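Local coordinates for protein activated BY transcription factor SSRB (Salmonella enterica, PDB 2WNW) that belongs to glycosyl hydrolase family 30, pairing a TIM barrel with a beta-sandwich domain, and is named for its activation by the transcription factor SsrB, at residues E404-R418 and L430-Q444. Numbering follows the deposited sequence.
Sequences ERVLVVYNRDVQERR and LTLPPSGASTLLWRQ. With PO4 (phosphate ion), chain C.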
loop_
_atom_site.group_PDB
_atom_site.type_symbol
_atom_site.label_atom_id
_atom_site.label_comp_id
_atom_site.label_asym_id
_atom_site.label_seq_id
_atom_site.Cartn_x
_atom_site.Cartn_y
_atom_site.Cartn_z
ATOM N N GLU A 404 6.275 13.291 -20.113
ATOM C CA GLU A 404 7.453 13.256 -19.255
ATOM C C GLU A 404 7.225 12.378 -18.030
ATOM O O GLU A 404 6.221 12.531 -17.334
ATOM C CB GLU A 404 7.819 14.668 -18.787
ATOM C CG GLU A 404 9.175 14.746 -18.088
ATOM C CD GLU A 404 9.452 16.115 -17.489
ATOM O OE1 GLU A 404 10.635 16.505 -17.417
ATOM O OE2 GLU A 404 8.489 16.795 -17.079
ATOM N N ARG A 405 8.153 11.458 -17.775
ATOM C CA ARG A 405 8.057 10.581 -16.613
ATOM C C ARG A 405 8.696 11.285 -15.414
ATOM O O ARG A 405 9.731 11.936 -15.546
ATOM C CB ARG A 405 8.778 9.248 -16.867
ATOM C CG ARG A 405 8.071 8.286 -17.834
ATOM C CD ARG A 405 8.461 8.522 -19.297
ATOM N NE ARG A 405 7.985 7.445 -20.160
ATOM C CZ ARG A 405 6.741 7.335 -20.612
ATOM N NH1 ARG A 405 5.834 8.249 -20.292
ATOM N NH2 ARG A 405 6.398 6.295 -21.361
ATOM N N VAL A 406 8.070 11.162 -14.247
ATOM C CA VAL A 406 8.583 11.788 -13.029
ATOM C C VAL A 406 8.495 10.782 -11.884
ATOM O O VAL A 406 7.424 10.251 -11.610
ATOM C CB VAL A 406 7.747 13.032 -12.636
ATOM C CG1 VAL A 406 8.357 13.700 -11.418
ATOM C CG2 VAL A 406 7.675 14.012 -13.794
ATOM N N LEU A 407 9.617 10.517 -11.221
ATOM C CA LEU A 407 9.624 9.572 -10.108
ATOM C C LEU A 407 10.198 10.211 -8.850
ATOM O O LEU A 407 11.302 10.750 -8.869
ATOM C CB LEU A 407 10.451 8.327 -10.454
ATOM C CG LEU A 407 10.484 7.266 -9.347
ATOM C CD1 LEU A 407 9.120 6.605 -9.254
ATOM C CD2 LEU A 407 11.551 6.212 -9.639
ATOM N N VAL A 408 9.441 10.147 -7.759
ATOM C CA VAL A 408 9.900 10.694 -6.486
ATOM C C VAL A 408 10.289 9.516 -5.593
ATOM O O VAL A 408 9.520 8.567 -5.446
ATOM C CB VAL A 408 8.786 11.503 -5.776
ATOM C CG1 VAL A 408 9.299 12.033 -4.447
ATOM C CG2 VAL A 408 8.329 12.654 -6.658
ATOM N N VAL A 409 11.489 9.570 -5.021
ATOM C CA VAL A 409 11.964 8.508 -4.140
ATOM C C VAL A 409 12.470 9.144 -2.853
ATOM O O VAL A 409 13.235 10.109 -2.886
ATOM C CB VAL A 409 13.124 7.695 -4.777
ATOM C CG1 VAL A 409 13.561 6.582 -3.822
ATOM C CG2 VAL A 409 12.681 7.101 -6.110
ATOM N N TYR A 410 12.034 8.594 -1.724
ATOM C CA TYR A 410 12.414 9.092 -0.407
ATOM C C TYR A 410 12.889 7.928 0.462
ATOM O O TYR A 410 12.171 6.939 0.642
ATOM C CB TYR A 410 11.206 9.784 0.242
ATOM C CG TYR A 410 11.296 9.949 1.746
ATOM C CD1 TYR A 410 10.267 9.491 2.573
ATOM C CD2 TYR A 410 12.406 10.546 2.342
ATOM C CE1 TYR A 410 10.344 9.622 3.957
ATOM C CE2 TYR A 410 12.493 10.683 3.727
ATOM C CZ TYR A 410 11.461 10.218 4.526
ATOM O OH TYR A 410 11.547 10.341 5.891
ATOM N N ASN A 411 14.103 8.047 0.986
ATOM C CA ASN A 411 14.680 7.008 1.834
ATOM C C ASN A 411 14.457 7.329 3.312
ATOM O O ASN A 411 15.149 8.177 3.876
ATOM C CB ASN A 411 16.184 6.879 1.551
ATOM C CG ASN A 411 16.876 5.936 2.515
ATOM O OD1 ASN A 411 16.240 5.043 3.075
ATOM N ND2 ASN A 411 18.184 6.121 2.708
ATOM N N ARG A 412 13.502 6.646 3.946
ATOM C CA ARG A 412 13.227 6.908 5.357
ATOM C C ARG A 412 14.141 6.119 6.292
ATOM O O ARG A 412 14.093 6.302 7.508
ATOM C CB ARG A 412 11.756 6.609 5.700
ATOM C CG ARG A 412 11.386 5.137 5.723
ATOM C CD ARG A 412 9.935 4.930 6.147
ATOM N NE ARG A 412 9.676 5.410 7.505
ATOM C CZ ARG A 412 8.482 5.377 8.092
ATOM N NH1 ARG A 412 7.434 4.886 7.443
ATOM N NH2 ARG A 412 8.331 5.839 9.325
ATOM N N ASP A 413 14.976 5.251 5.726
ATOM C CA ASP A 413 15.897 4.449 6.528
ATOM C C ASP A 413 16.925 5.396 7.144
ATOM O O ASP A 413 17.107 6.520 6.669
ATOM C CB ASP A 413 16.611 3.413 5.647
ATOM C CG ASP A 413 17.090 2.191 6.432
ATOM O OD1 ASP A 413 17.154 2.253 7.680
ATOM O OD2 ASP A 413 17.407 1.165 5.792
ATOM N N VAL A 414 17.595 4.939 8.196
ATOM C CA VAL A 414 18.605 5.743 8.873
ATOM C C VAL A 414 19.985 5.452 8.294
ATOM O O VAL A 414 21.001 5.917 8.813
ATOM C CB VAL A 414 18.628 5.447 10.385
ATOM C CG1 VAL A 414 17.300 5.860 11.016
ATOM C CG2 VAL A 414 18.894 3.971 10.616
ATOM N N GLN A 415 20.011 4.668 7.221
ATOM C CA GLN A 415 21.258 4.316 6.550
ATOM C C GLN A 415 21.152 4.707 5.089
ATOM O O GLN A 415 20.054 4.875 4.558
ATOM C CB GLN A 415 21.504 2.810 6.580
ATOM C CG GLN A 415 21.578 2.164 7.931
ATOM C CD GLN A 415 21.791 0.673 7.796
ATOM O OE1 GLN A 415 22.737 0.234 7.137
ATOM N NE2 GLN A 415 20.913 -0.116 8.406
ATOM N N GLU A 416 22.301 4.837 4.441
ATOM C CA GLU A 416 22.337 5.148 3.024
ATOM C C GLU A 416 21.733 3.919 2.347
ATOM O O GLU A 416 21.998 2.793 2.765
ATOM C CB GLU A 416 23.786 5.336 2.581
ATOM C CG GLU A 416 23.968 5.594 1.107
ATOM C CD GLU A 416 25.435 5.603 0.713
ATOM O OE1 GLU A 416 26.082 4.540 0.805
ATOM O OE2 GLU A 416 25.940 6.672 0.324
ATOM N N ARG A 417 20.911 4.124 1.323
ATOM C CA ARG A 417 20.292 2.998 0.626
ATOM C C ARG A 417 20.443 3.106 -0.885
ATOM O O ARG A 417 20.591 4.201 -1.427
ATOM C CB ARG A 417 18.806 2.895 0.987
ATOM C CG ARG A 417 18.532 2.553 2.454
ATOM C CD ARG A 417 19.122 1.199 2.834
ATOM N NE ARG A 417 18.602 0.124 1.990
ATOM C CZ ARG A 417 17.432 -0.481 2.173
ATOM N NH1 ARG A 417 17.050 -1.442 1.343
ATOM N NH2 ARG A 417 16.654 -0.143 3.194
ATOM N N ARG A 418 20.411 1.959 -1.555
ATOM C CA ARG A 418 20.547 1.913 -3.005
ATOM C C ARG A 418 19.320 1.319 -3.666
ATOM O O ARG A 418 18.594 0.527 -3.068
ATOM C CB ARG A 418 21.746 1.060 -3.406
ATOM C CG ARG A 418 23.094 1.618 -3.027
ATOM C CD ARG A 418 24.155 0.611 -3.408
ATOM N NE ARG A 418 23.952 -0.646 -2.692
ATOM C CZ ARG A 418 24.034 -1.852 -3.245
ATOM N NH1 ARG A 418 24.316 -1.979 -4.536
ATOM N NH2 ARG A 418 23.833 -2.933 -2.502
ATOM N N LEU A 430 20.627 4.410 -8.274
ATOM C CA LEU A 430 20.616 5.576 -7.404
ATOM C C LEU A 430 21.029 5.211 -5.986
ATOM O O LEU A 430 20.776 4.101 -5.515
ATOM C CB LEU A 430 19.220 6.206 -7.368
ATOM C CG LEU A 430 18.588 6.677 -8.680
ATOM C CD1 LEU A 430 17.230 7.291 -8.381
ATOM C CD2 LEU A 430 19.489 7.692 -9.363
ATOM N N THR A 431 21.679 6.154 -5.316
ATOM C CA THR A 431 22.101 5.964 -3.936
ATOM C C THR A 431 21.574 7.163 -3.159
ATOM O O THR A 431 21.874 8.308 -3.491
ATOM C CB THR A 431 23.638 5.912 -3.804
ATOM O OG1 THR A 431 24.139 4.745 -4.466
ATOM C CG2 THR A 431 24.045 5.860 -2.341
ATOM N N LEU A 432 20.770 6.901 -2.136
ATOM C CA LEU A 432 20.217 7.984 -1.342
ATOM C C LEU A 432 20.721 7.957 0.091
ATOM O O LEU A 432 20.764 6.906 0.735
ATOM C CB LEU A 432 18.683 7.932 -1.340
ATOM C CG LEU A 432 17.958 8.254 -2.651
ATOM C CD1 LEU A 432 18.034 7.049 -3.576
ATOM C CD2 LEU A 432 16.496 8.602 -2.371
ATOM N N PRO A 433 21.123 9.121 0.610
ATOM C CA PRO A 433 21.611 9.165 1.987
ATOM C C PRO A 433 20.402 9.014 2.904
ATOM O O PRO A 433 19.256 9.035 2.439
ATOM C CB PRO A 433 22.235 10.551 2.078
ATOM C CG PRO A 433 21.334 11.367 1.194
ATOM C CD PRO A 433 21.149 10.460 -0.007
ATOM N N PRO A 434 20.635 8.838 4.212
ATOM C CA PRO A 434 19.507 8.697 5.139
ATOM C C PRO A 434 18.605 9.926 5.003
ATOM O O PRO A 434 19.097 11.055 4.970
ATOM C CB PRO A 434 20.189 8.635 6.504
ATOM C CG PRO A 434 21.522 8.018 6.190
ATOM C CD PRO A 434 21.921 8.736 4.923
ATOM N N SER A 435 17.295 9.700 4.919
ATOM C CA SER A 435 16.308 10.771 4.779
ATOM C C SER A 435 16.401 11.510 3.448
ATOM O O SER A 435 15.689 12.487 3.218
ATOM C CB SER A 435 16.425 11.777 5.932
ATOM O OG SER A 435 16.055 11.179 7.163
ATOM N N GLY A 436 17.264 11.038 2.559
ATOM C CA GLY A 436 17.396 11.701 1.277
ATOM C C GLY A 436 16.177 11.509 0.395
ATOM O O GLY A 436 15.421 10.549 0.552
ATOM N N ALA A 437 15.976 12.444 -0.529
ATOM C CA ALA A 437 14.870 12.368 -1.467
ATOM C C ALA A 437 15.417 12.739 -2.836
ATOM O O ALA A 437 16.314 13.580 -2.953
ATOM C CB ALA A 437 13.756 13.332 -1.067
ATOM N N SER A 438 14.886 12.104 -3.870
ATOM C CA SER A 438 15.327 12.384 -5.224
ATOM C C SER A 438 14.149 12.333 -6.181
ATOM O O SER A 438 13.226 11.534 -6.012
ATOM C CB SER A 438 16.379 11.363 -5.668
ATOM O OG SER A 438 17.519 11.399 -4.827
ATOM N N THR A 439 14.178 13.207 -7.177
ATOM C CA THR A 439 13.143 13.231 -8.192
ATOM C C THR A 439 13.868 13.009 -9.515
ATOM O O THR A 439 14.797 13.746 -9.857
ATOM C CB THR A 439 12.400 14.576 -8.223
ATOM O OG1 THR A 439 11.817 14.829 -6.936
ATOM C CG2 THR A 439 11.290 14.540 -9.268
ATOM N N LEU A 440 13.460 11.967 -10.231
ATOM C CA LEU A 440 14.054 11.617 -11.516
ATOM C C LEU A 440 13.084 11.976 -12.632
ATOM O O LEU A 440 11.911 11.607 -12.588
ATOM C CB LEU A 440 14.356 10.114 -11.558
ATOM C CG LEU A 440 14.921 9.514 -12.850
ATOM C CD1 LEU A 440 16.316 10.064 -13.119
ATOM C CD2 LEU A 440 14.965 7.995 -12.718
ATOM N N LEU A 441 13.581 12.697 -13.632
ATOM C CA LEU A 441 12.762 13.121 -14.760
ATOM C C LEU A 441 13.345 12.564 -16.053
ATOM O O LEU A 441 14.555 12.638 -16.268
ATOM C CB LEU A 441 12.747 14.648 -14.851
ATOM C CG LEU A 441 12.505 15.446 -13.570
ATOM C CD1 LEU A 441 12.717 16.925 -13.858
ATOM C CD2 LEU A 441 11.103 15.189 -13.056
ATOM N N TRP A 442 12.493 12.012 -16.910
ATOM C CA TRP A 442 12.958 11.471 -18.179
ATOM C C TRP A 442 11.820 11.255 -19.164
ATOM O O TRP A 442 10.642 11.330 -18.802
ATOM C CB TRP A 442 13.727 10.161 -17.950
ATOM C CG TRP A 442 12.885 8.937 -17.713
ATOM C CD1 TRP A 442 12.604 7.954 -18.615
ATOM C CD2 TRP A 442 12.270 8.536 -16.480
ATOM N NE1 TRP A 442 11.860 6.962 -18.024
ATOM C CE2 TRP A 442 11.639 7.293 -16.713
ATOM C CE3 TRP A 442 12.192 9.108 -15.200
ATOM C CZ2 TRP A 442 10.940 6.604 -15.713
ATOM C CZ3 TRP A 442 11.498 8.423 -14.203
ATOM C CH2 TRP A 442 10.880 7.182 -14.469
ATOM N N ARG A 443 12.184 11.007 -20.417
ATOM C CA ARG A 443 11.210 10.776 -21.476
ATOM C C ARG A 443 11.563 9.496 -22.218
ATOM O O ARG A 443 12.735 9.133 -22.318
ATOM C CB ARG A 443 11.205 11.952 -22.456
ATOM C CG ARG A 443 10.699 13.256 -21.867
ATOM C CD ARG A 443 10.941 14.420 -22.817
ATOM N NE ARG A 443 10.472 15.682 -22.257
ATOM C CZ ARG A 443 9.192 16.020 -22.137
ATOM N NH1 ARG A 443 8.242 15.190 -22.545
ATOM N NH2 ARG A 443 8.865 17.185 -21.597
ATOM N N GLN A 444 10.550 8.806 -22.727
ATOM C CA GLN A 444 10.772 7.572 -23.473
ATOM C C GLN A 444 11.665 7.925 -24.657
ATOM O O GLN A 444 11.628 9.053 -25.143
ATOM C CB GLN A 444 9.434 7.012 -23.965
ATOM C CG GLN A 444 8.714 7.916 -24.951
ATOM C CD GLN A 444 7.248 7.561 -25.118
ATOM O OE1 GLN A 444 6.366 8.265 -24.621
ATOM N NE2 GLN A 444 6.980 6.462 -25.814
HETATM P P PO4 C . 9.083 3.838 -21.521
HETATM O O1 PO4 C . 9.512 4.968 -20.656
HETATM O O2 PO4 C . 10.213 3.433 -22.396
HETATM O O3 PO4 C . 8.676 2.686 -20.673
HETATM O O4 PO4 C . 7.932 4.263 -22.359
HETATM O O HOH W 1 13.314 11.289 7.546
HETATM O O HOH W 2 17.046 8.963 8.134
#
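Arg405 lies across the indole of Trp442, one residue serving first as hydrocarbon and then as charge. Arg405 CB sits over the six-membered ring of Trp442, 3.4 Å from its centroid and 10° off the normal, a CH-pi contact. Arg405 CG, beside the backbone N (chi1 -73°), lies out past the rim at the CE2-CZ2 bond, 3.9 Å from Trp442 CZ2. A bend at chi2 (88°) then turns the chain back, bringing Arg405 CD to 3.6 Å from Trp442 O. NE and NH2 both donate to a phosphate ion, probably from the crystallisation liquor, Arg405 NH2 reaching phosphate O4 at 2.7 Å, while Gln444 OE1 lies over one guanidinium face. NH1 is hydrogen-bonded just outside the two segments. Trp442 NE1 is taken by Asp423, and Leu407 CB meets the ring edge. Arg405 and Trp442 belong to antiparallel neighbours, strands 405-411 and 437-442, in the beta-sandwich domain; on the opposite face of this sheet Val406 CG1 packs on Leu441 CD2 at 3.5 Å. Between this ladder and a second, strands 417-423 and 426-432, Asn411 ND2 donates to Gln415 O at 2.9 Å and to Pro433 O at 3.1 Å, while Asn411 OD1 closes an Asx turn by accepting from Asp413 N.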